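Local coordinates for protein binding component of ABC transporter (Wolinella succinogenes, PDB 3K4U) that binds lysine and, as a bacterial solute-binding protein of family 3, probably delivers its ligand to an ABC transporter for uptake, at residues S70-T73 and E77-L80; N83-Y88 and N204-F209; G100-V105 and Y178-D183. All coordinates share one frame; numbering follows the deposited sequence.

Contact 1: residues S70-T73 and E77-L80; sequences SGMT and ERNL. With LYS (lysine), chain K.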
loop_
_atom_site.group_PDB
_atom_site.type_symbol
_atom_site.label_atom_id
_atom_site.label_comp_id
_atom_site.label_asym_id
_atom_site.label_seq_id
_atom_site.Cartn_x
_atom_site.Cartn_y
_atom_site.Cartn_z
ATOM N N SER E 70 -25.992 1.902 23.540
ATOM C CA SER E 70 -26.303 0.778 24.396
ATOM C C SER E 70 -25.679 -0.488 23.863
ATOM O O SER E 70 -26.172 -1.567 24.110
ATOM C CB SER E 70 -27.813 0.601 24.470
ATOM O OG SER E 70 -28.179 0.140 25.761
ATOM N N GLY E 71 -24.608 -0.357 23.094
ATOM C CA GLY E 71 -23.911 -1.535 22.574
ATOM C C GLY E 71 -24.806 -2.339 21.673
ATOM O O GLY E 71 -24.861 -3.530 21.765
HETATM N N MSE E 72 -25.514 -1.664 20.803
HETATM C CA MSE E 72 -26.548 -2.278 20.033
HETATM C C MSE E 72 -26.029 -2.705 18.679
HETATM O O MSE E 72 -25.277 -1.970 18.022
HETATM C CB MSE E 72 -27.711 -1.301 19.872
HETATM C CG MSE E 72 -28.710 -1.732 18.834
HETATM SE SE MSE E 72 -30.266 -0.574 18.858
HETATM C CE MSE E 72 -29.268 1.038 18.413
ATOM N N THR E 73 -26.431 -3.910 18.282
ATOM C CA THR E 73 -25.991 -4.550 17.048
ATOM C C THR E 73 -26.656 -3.823 15.889
ATOM O O THR E 73 -27.820 -3.465 15.978
ATOM C CB THR E 73 -26.411 -6.032 17.069
ATOM O OG1 THR E 73 -25.584 -6.732 18.010
ATOM C CG2 THR E 73 -26.309 -6.715 15.683
ATOM N N GLU E 77 -32.964 -5.710 10.236
ATOM C CA GLU E 77 -34.306 -5.584 10.750
ATOM C C GLU E 77 -34.464 -4.295 11.574
ATOM O O GLU E 77 -35.446 -3.565 11.405
ATOM C CB GLU E 77 -34.616 -6.805 11.596
ATOM C CG GLU E 77 -36.054 -7.135 11.779
ATOM C CD GLU E 77 -36.215 -8.339 12.690
ATOM O OE1 GLU E 77 -37.255 -8.422 13.394
ATOM O OE2 GLU E 77 -35.293 -9.186 12.734
ATOM N N ARG E 78 -33.505 -3.993 12.438
ATOM C CA ARG E 78 -33.589 -2.752 13.193
ATOM C C ARG E 78 -33.316 -1.570 12.297
ATOM O O ARG E 78 -33.884 -0.490 12.505
ATOM C CB ARG E 78 -32.560 -2.716 14.318
ATOM C CG ARG E 78 -32.914 -3.520 15.496
ATOM C CD ARG E 78 -31.679 -3.786 16.295
ATOM N NE ARG E 78 -31.866 -4.929 17.183
ATOM C CZ ARG E 78 -30.967 -5.323 18.089
ATOM N NH1 ARG E 78 -29.840 -4.642 18.232
ATOM N NH2 ARG E 78 -31.193 -6.378 18.865
ATOM N N ASN E 79 -32.408 -1.752 11.327
ATOM C CA ASN E 79 -31.914 -0.641 10.533
ATOM C C ASN E 79 -33.039 -0.165 9.674
ATOM O O ASN E 79 -32.982 0.925 9.136
ATOM C CB ASN E 79 -30.698 -1.037 9.717
ATOM C CG ASN E 79 -29.911 0.163 9.147
ATOM O OD1 ASN E 79 -28.812 0.003 8.664
ATOM N ND2 ASN E 79 -30.479 1.328 9.181
ATOM N N LEU E 80 -34.087 -0.978 9.579
ATOM C CA LEU E 80 -35.313 -0.577 8.915
ATOM C C LEU E 80 -36.056 0.550 9.663
ATOM O O LEU E 80 -36.820 1.320 9.054
ATOM C CB LEU E 80 -36.219 -1.800 8.733
ATOM C CG LEU E 80 -35.961 -2.683 7.490
ATOM C CD1 LEU E 80 -36.818 -3.962 7.524
ATOM C CD2 LEU E 80 -36.180 -1.954 6.142
HETATM N N LYS K . -25.549 -6.588 21.089
HETATM C CA LYS K . -26.693 -6.942 21.903
HETATM C C LYS K . -27.937 -6.643 21.098
HETATM O O LYS K . -27.926 -5.713 20.296
HETATM C CB LYS K . -26.708 -6.108 23.192
HETATM C CG LYS K . -27.506 -6.703 24.329
HETATM C CD LYS K . -28.140 -5.627 25.137
HETATM C CE LYS K . -28.656 -6.130 26.490
HETATM N NZ LYS K . -28.986 -5.021 27.422
HETATM O OXT LYS K . -28.965 -7.304 21.231
#

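Contact 2: residues N83-Y88 and N204-F209; sequences NFVEPY and NWLNHF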
loop_
_atom_site.group_PDB
_atom_site.type_symbol
_atom_site.label_atom_id
_atom_site.label_comp_id
_atom_site.label_asym_id
_atom_site.label_seq_id
_atom_site.Cartn_x
_atom_site.Cartn_y
_atom_site.Cartn_z
ATOM N N ASN E 83 -31.726 4.705 12.048
ATOM C CA ASN E 83 -30.480 4.760 11.272
ATOM C C ASN E 83 -29.328 4.525 12.218
ATOM O O ASN E 83 -29.393 4.912 13.399
ATOM C CB ASN E 83 -30.201 6.123 10.656
ATOM C CG ASN E 83 -31.062 6.447 9.467
ATOM O OD1 ASN E 83 -31.512 5.577 8.722
ATOM N ND2 ASN E 83 -31.273 7.722 9.258
ATOM N N PHE E 84 -28.256 3.925 11.694
ATOM C CA PHE E 84 -27.085 3.658 12.479
ATOM C C PHE E 84 -25.880 4.432 12.011
ATOM O O PHE E 84 -25.782 4.793 10.853
ATOM C CB PHE E 84 -26.752 2.214 12.383
ATOM C CG PHE E 84 -27.538 1.361 13.294
ATOM C CD1 PHE E 84 -27.181 1.276 14.631
ATOM C CD2 PHE E 84 -28.600 0.623 12.831
ATOM C CE1 PHE E 84 -27.874 0.486 15.478
ATOM C CE2 PHE E 84 -29.296 -0.186 13.691
ATOM C CZ PHE E 84 -28.938 -0.239 15.018
ATOM N N VAL E 85 -24.984 4.706 12.947
ATOM C CA VAL E 85 -23.745 5.389 12.709
ATOM C C VAL E 85 -22.673 4.332 12.417
ATOM O O VAL E 85 -22.776 3.225 12.915
ATOM C CB VAL E 85 -23.389 6.203 13.966
ATOM C CG1 VAL E 85 -21.917 6.530 14.033
ATOM C CG2 VAL E 85 -24.186 7.482 13.963
ATOM N N GLU E 86 -21.664 4.643 11.610
ATOM C CA GLU E 86 -20.578 3.659 11.349
ATOM C C GLU E 86 -20.268 2.896 12.632
ATOM O O GLU E 86 -20.214 3.478 13.677
ATOM C CB GLU E 86 -19.324 4.357 10.782
ATOM C CG GLU E 86 -19.480 4.716 9.318
ATOM C CD GLU E 86 -19.872 3.497 8.472
ATOM O OE1 GLU E 86 -19.017 2.579 8.322
ATOM O OE2 GLU E 86 -21.014 3.438 7.956
ATOM N N PRO E 87 -20.070 1.580 12.577
ATOM C CA PRO E 87 -20.069 0.890 13.866
ATOM C C PRO E 87 -18.898 1.331 14.723
ATOM O O PRO E 87 -17.936 1.838 14.174
ATOM C CB PRO E 87 -19.953 -0.572 13.460
ATOM C CG PRO E 87 -19.246 -0.534 12.233
ATOM C CD PRO E 87 -19.667 0.687 11.487
ATOM N N TYR E 88 -18.938 1.157 16.042
ATOM C CA TYR E 88 -17.864 1.736 16.831
ATOM C C TYR E 88 -17.015 0.697 17.526
ATOM O O TYR E 88 -15.875 0.957 17.944
ATOM C CB TYR E 88 -18.391 2.799 17.797
ATOM C CG TYR E 88 -19.327 2.283 18.867
ATOM C CD1 TYR E 88 -18.863 1.977 20.153
ATOM C CD2 TYR E 88 -20.664 2.067 18.589
ATOM C CE1 TYR E 88 -19.718 1.506 21.124
ATOM C CE2 TYR E 88 -21.510 1.573 19.542
ATOM C CZ TYR E 88 -21.047 1.312 20.823
ATOM O OH TYR E 88 -21.945 0.840 21.790
ATOM N N ASN E 204 -23.839 12.815 9.781
ATOM C CA ASN E 204 -22.573 13.410 9.393
ATOM C C ASN E 204 -21.781 13.691 10.629
ATOM O O ASN E 204 -20.640 13.275 10.718
ATOM C CB ASN E 204 -22.756 14.711 8.620
ATOM C CG ASN E 204 -21.504 15.124 7.911
ATOM O OD1 ASN E 204 -20.944 16.203 8.138
ATOM N ND2 ASN E 204 -21.040 14.256 7.040
ATOM N N TRP E 205 -22.393 14.364 11.613
ATOM C CA TRP E 205 -21.670 14.799 12.823
ATOM C C TRP E 205 -21.133 13.627 13.595
ATOM O O TRP E 205 -19.965 13.613 13.989
ATOM C CB TRP E 205 -22.531 15.656 13.738
ATOM C CG TRP E 205 -21.697 16.324 14.792
ATOM C CD1 TRP E 205 -21.124 17.536 14.698
ATOM C CD2 TRP E 205 -21.335 15.797 16.070
ATOM N NE1 TRP E 205 -20.389 17.791 15.834
ATOM C CE2 TRP E 205 -20.536 16.742 16.699
ATOM C CE3 TRP E 205 -21.616 14.602 16.743
ATOM C CZ2 TRP E 205 -19.986 16.542 17.963
ATOM C CZ3 TRP E 205 -21.095 14.401 18.024
ATOM C CH2 TRP E 205 -20.271 15.363 18.612
ATOM N N LEU E 206 -21.969 12.630 13.812
ATOM C CA LEU E 206 -21.526 11.478 14.571
ATOM C C LEU E 206 -20.376 10.730 13.916
ATOM O O LEU E 206 -19.387 10.418 14.576
ATOM C CB LEU E 206 -22.669 10.514 14.795
ATOM C CG LEU E 206 -23.723 10.790 15.850
ATOM C CD1 LEU E 206 -23.227 11.900 16.694
ATOM C CD2 LEU E 206 -24.952 11.154 15.145
ATOM N N ASN E 207 -20.510 10.445 12.614
ATOM C CA ASN E 207 -19.485 9.713 11.854
ATOM C C ASN E 207 -18.140 10.420 11.959
ATOM O O ASN E 207 -17.104 9.782 12.172
ATOM C CB ASN E 207 -19.915 9.604 10.408
ATOM C CG ASN E 207 -20.919 8.477 10.169
ATOM O OD1 ASN E 207 -21.010 7.528 10.943
ATOM N ND2 ASN E 207 -21.671 8.580 9.090
ATOM N N HIS E 208 -18.148 11.747 11.882
ATOM C CA HIS E 208 -16.890 12.453 12.017
ATOM C C HIS E 208 -16.368 12.515 13.469
ATOM O O HIS E 208 -15.155 12.572 13.680
ATOM C CB HIS E 208 -16.986 13.851 11.432
ATOM C CG HIS E 208 -16.923 13.879 9.949
ATOM N ND1 HIS E 208 -17.972 14.316 9.174
ATOM C CD2 HIS E 208 -15.937 13.511 9.089
ATOM C CE1 HIS E 208 -17.626 14.228 7.897
ATOM N NE2 HIS E 208 -16.399 13.740 7.820
ATOM N N PHE E 209 -17.282 12.500 14.447
ATOM C CA PHE E 209 -16.914 12.438 15.870
ATOM C C PHE E 209 -16.294 11.089 16.161
ATOM O O PHE E 209 -15.276 11.004 16.873
ATOM C CB PHE E 209 -18.132 12.712 16.796
ATOM C CG PHE E 209 -17.953 12.197 18.203
ATOM C CD1 PHE E 209 -17.172 12.887 19.120
ATOM C CD2 PHE E 209 -18.552 11.022 18.600
ATOM C CE1 PHE E 209 -16.965 12.390 20.421
ATOM C CE2 PHE E 209 -18.347 10.525 19.912
ATOM C CZ PHE E 209 -17.541 11.211 20.810
#

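Contact 3: residues G100-V105 and Y178-D183; sequences GLEKGV and YLVHLD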
loop_
_atom_site.group_PDB
_atom_site.type_symbol
_atom_site.label_atom_id
_atom_site.label_comp_id
_atom_site.label_asym_id
_atom_site.label_seq_id
_atom_site.Cartn_x
_atom_site.Cartn_y
_atom_site.Cartn_z
ATOM N N GLY E 100 -15.400 -28.178 33.476
ATOM C CA GLY E 100 -15.205 -29.482 32.836
ATOM C C GLY E 100 -15.878 -29.603 31.477
ATOM O O GLY E 100 -15.316 -30.208 30.555
ATOM N N LEU E 101 -17.061 -29.006 31.341
ATOM C CA LEU E 101 -17.885 -29.174 30.146
ATOM C C LEU E 101 -17.223 -28.682 28.851
ATOM O O LEU E 101 -17.760 -28.884 27.758
ATOM C CB LEU E 101 -19.244 -28.495 30.341
ATOM C CG LEU E 101 -20.415 -29.158 29.611
ATOM C CD1 LEU E 101 -20.832 -30.441 30.318
ATOM C CD2 LEU E 101 -21.581 -28.196 29.511
ATOM N N GLU E 102 -16.055 -28.056 28.980
ATOM C CA GLU E 102 -15.303 -27.550 27.832
ATOM C C GLU E 102 -14.277 -28.569 27.296
ATOM O O GLU E 102 -13.811 -28.450 26.157
ATOM C CB GLU E 102 -14.640 -26.204 28.186
ATOM C CG GLU E 102 -13.225 -26.264 28.793
ATOM C CD GLU E 102 -13.142 -26.798 30.237
ATOM O OE1 GLU E 102 -14.163 -27.176 30.862
ATOM O OE2 GLU E 102 -12.009 -26.836 30.750
ATOM N N LYS E 103 -13.941 -29.568 28.114
ATOM C CA LYS E 103 -12.949 -30.583 27.739
ATOM C C LYS E 103 -13.395 -31.309 26.483
ATOM O O LYS E 103 -14.573 -31.652 26.347
ATOM C CB LYS E 103 -12.718 -31.606 28.867
ATOM C CG LYS E 103 -12.197 -31.015 30.179
ATOM C CD LYS E 103 -11.371 -32.028 30.961
ATOM C CE LYS E 103 -10.847 -31.430 32.260
ATOM N NZ LYS E 103 -11.789 -31.625 33.405
ATOM N N GLY E 104 -12.447 -31.528 25.574
ATOM C CA GLY E 104 -12.700 -32.241 24.325
ATOM C C GLY E 104 -13.824 -31.650 23.497
ATOM O O GLY E 104 -14.749 -32.365 23.087
ATOM N N VAL E 105 -13.765 -30.333 23.300
ATOM C CA VAL E 105 -14.683 -29.621 22.408
ATOM C C VAL E 105 -13.863 -28.694 21.501
ATOM O O VAL E 105 -13.042 -27.905 21.978
ATOM C CB VAL E 105 -15.844 -28.860 23.175
ATOM C CG1 VAL E 105 -16.313 -29.623 24.457
ATOM C CG2 VAL E 105 -15.502 -27.387 23.459
ATOM N N TYR E 178 -15.571 -20.618 38.698
ATOM C CA TYR E 178 -16.706 -21.542 38.584
ATOM C C TYR E 178 -17.112 -21.904 37.163
ATOM O O TYR E 178 -17.574 -23.010 36.915
ATOM C CB TYR E 178 -17.919 -21.002 39.350
ATOM C CG TYR E 178 -17.582 -20.469 40.723
ATOM C CD1 TYR E 178 -17.846 -21.218 41.870
ATOM C CD2 TYR E 178 -16.975 -19.212 40.877
ATOM C CE1 TYR E 178 -17.536 -20.723 43.140
ATOM C CE2 TYR E 178 -16.652 -18.711 42.136
ATOM C CZ TYR E 178 -16.938 -19.469 43.263
ATOM O OH TYR E 178 -16.623 -18.972 44.509
ATOM N N LEU E 179 -16.955 -20.968 36.234
ATOM C CA LEU E 179 -17.306 -21.198 34.836
ATOM C C LEU E 179 -16.062 -21.165 33.962
ATOM O O LEU E 179 -14.958 -20.867 34.454
ATOM C CB LEU E 179 -18.304 -20.141 34.369
ATOM C CG LEU E 179 -19.815 -20.326 34.581
ATOM C CD1 LEU E 179 -20.167 -20.954 35.918
ATOM C CD2 LEU E 179 -20.484 -18.978 34.432
ATOM N N VAL E 180 -16.233 -21.503 32.679
ATOM C CA VAL E 180 -15.148 -21.373 31.702
ATOM C C VAL E 180 -15.638 -20.781 30.385
ATOM O O VAL E 180 -16.632 -21.241 29.810
ATOM C CB VAL E 180 -14.400 -22.688 31.439
ATOM C CG1 VAL E 180 -13.253 -22.446 30.447
ATOM C CG2 VAL E 180 -13.852 -23.258 32.732
ATOM N N HIS E 181 -14.904 -19.768 29.933
ATOM C CA HIS E 181 -15.190 -18.975 28.746
ATOM C C HIS E 181 -14.729 -19.654 27.446
ATOM O O HIS E 181 -13.526 -19.676 27.129
ATOM C CB HIS E 181 -14.459 -17.639 28.921
ATOM C CG HIS E 181 -14.762 -16.614 27.878
ATOM N ND1 HIS E 181 -15.899 -16.648 27.099
ATOM C CD2 HIS E 181 -14.101 -15.484 27.531
ATOM C CE1 HIS E 181 -15.916 -15.596 26.299
ATOM N NE2 HIS E 181 -14.842 -14.868 26.549
ATOM N N LEU E 182 -15.676 -20.210 26.692
ATOM C CA LEU E 182 -15.376 -20.643 25.330
ATOM C C LEU E 182 -15.452 -19.426 24.408
ATOM O O LEU E 182 -16.545 -19.011 23.979
ATOM C CB LEU E 182 -16.298 -21.778 24.888
ATOM C CG LEU E 182 -15.787 -23.128 25.401
ATOM C CD1 LEU E 182 -16.786 -24.232 25.111
ATOM C CD2 LEU E 182 -14.400 -23.468 24.796
ATOM N N ASP E 183 -14.287 -18.845 24.118
ATOM C CA ASP E 183 -14.257 -17.504 23.552
ATOM C C ASP E 183 -14.171 -17.408 22.027
ATOM O O ASP E 183 -13.967 -16.308 21.480
ATOM C CB ASP E 183 -13.211 -16.620 24.242
ATOM C CG ASP E 183 -11.791 -17.122 24.062
ATOM O OD1 ASP E 183 -11.405 -17.521 22.940
ATOM O OD2 ASP E 183 -11.044 -17.086 25.062
#

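Contact 1: residues S70-T73 and E77-L80
R78 reaches from helix 76-79 back to the loop 70-73 and meets it with one end of its guanidinium. R78 NH1 lies 3.2 Å from T73 O. This bond is weak and bent (129° at the hydrogen), and T73 O stands oblique to the guanidinium plane. The firmer partner of this group is the bound lysine: R78 NH1 donates to ligand O at 3.0 Å, nearly straight at 173°. The other branch adds a weak bond, R78 NH2 to ligand OXT at 3.4 Å. The ligand carboxylate lies at the edge of the guanidinium, with its carbon in that plane. The R78 chain is extended from CG to NE, which carries the flat group across to the ligand.

M72, a selenomethionine, runs past R78 in the opposite direction. Its CG is anti to the backbone N (chi1 167°) and comes alongside R78 NH1, while the chain bends only at its last torsion. T73 grips both ends of the ligand backbone. T73 N donates to ligand O at 3.1 Å, and T73 OG1 accepts from ligand N at 3.1 Å. T73 OG1 is also hydrogen-bonded to S125. G71 O takes a further bond from ligand N at 3.2 Å. This is part of the lysine pocket of a family 3 solute-binding protein; E12, S125 and D163 also bond the ligand. A leucine in place of R78 would probably leave the ligand carboxylate without this two-branched, positively charged mate.

Around the site, R78 packs on W53 and on I57 of helix 56-61. M72 pairs through its backbone with G192, and its side chain rests on F84 of strand 83-84 and A194 of strand 189-195.

Contact 2: residues N83-Y88 and N204-F209
N207 turns its side-chain amide out of helix 200-216 to meet the backbone of E86. Its CG is anti to its own carbonyl carbon and beside the backbone N, and from there OD1 points at the 83-88 segment. E86 N donates to N207 OD1 at 3.0 Å, with 156° at the hydrogen, and the donor lies in the plane of the amide carbonyl. The E86 side chain folds over the same oxygen: E86 CG is 3.6 Å from N207 OD1. The E86 carboxylate plane stands 64° from the N207 amide plane.

This is where strand 83-84 runs out into loop beside helix 200-216, in the first lobe of a two-lobed type 2 periplasmic-binding-protein fold. The strand pairs antiparallel with strand 189-195, and V85 is backbone-bonded to W193.

V85 carries the apolar half. V85 CG1 is anti to the backbone N (chi1 159°) and lies 3.4 Å from N207 OD1, the two side chains passing in opposite directions. The other methyl meets the helix: V85 CG2 is 3.5 Å from L206 CB. V85 CG2 is also 3.9 Å from L206 CD2, and the two side chains cross at about a right angle. V85 also touches L203, one turn back along the helix.

Both segments also meet other subunits. N204 OD1 accepts from F84 N and N79 ND2 of a neighbouring subunit, another copy of this protein. F84 O accepts from N204 ND2 of a different neighbouring subunit.

Contact 3: residues G100-V105 and Y178-D183
V105 and L182 meet methyl to methyl, with V105 CG2 3.8 Å from L182 CD1, and their side chains cross at an oblique angle. The contact belongs to the second lobe of a type 2 periplasmic-binding-protein fold. Here the loop after strand 89-98, opening with a type I turn from G100 to K103, lies over one face of strand 179-182.

E102 makes the rest of the first shell with its aliphatic part. E102 CB is 4.2 Å from L182 CD1, and E102 CG is 4.2 Å from V180 CG1, the E102 and V180 side chains crossing at about a right angle. No hydrogen bond joins the two segments, so the contact is light apolar packing near the surface.

Torsions set who touches. E102 CG lies between the backbone N and the carbonyl carbon (chi1 90°), and the chain bends at the second torsion. V180 has CG1 anti to its backbone N (chi1 -178°), and that is the branch that meets E102. V180 and L182 both point to the loop because they alternate along the strand with L179 and H181, which point away from it.

Further out, strand 89-98 pairs antiparallel with strand 179-182: V180 is backbone-bonded to V97, and L182 to L95. E102 also packs on V97, and V105 on D110. On the far face H181 packs against helix 164-175, while L179 touches V152 and L153 of helix 145-154. D183 CB sits over one face of the H181 ring, offset toward the rim.

The turn that presents E102 is closed by K103 N donating to G100 O at 2.9 Å.

Overall arrangement
From the N terminus, contact 1 comes first. It closes a very short loop, with three residues between its segments, at the ligand pocket after strand 67-68. Contact 2 opens just beyond it and closes a long one, with 115 residues between its segments, joining the end of strand 83-84 and the loop after it to helix 200-216. Contact 3 forms within that span and joins the loop after strand 89-98 to strand 179-182 in the other lobe. Contacts 1 and 2 touch directly, through M72 and T73 against F84. Contact 3 lies across the chain's centre, its centre about 30 Å from that of contact 1 and about 37 Å from that of contact 2. Contacts 2 and 3 reach the same mixed sheet.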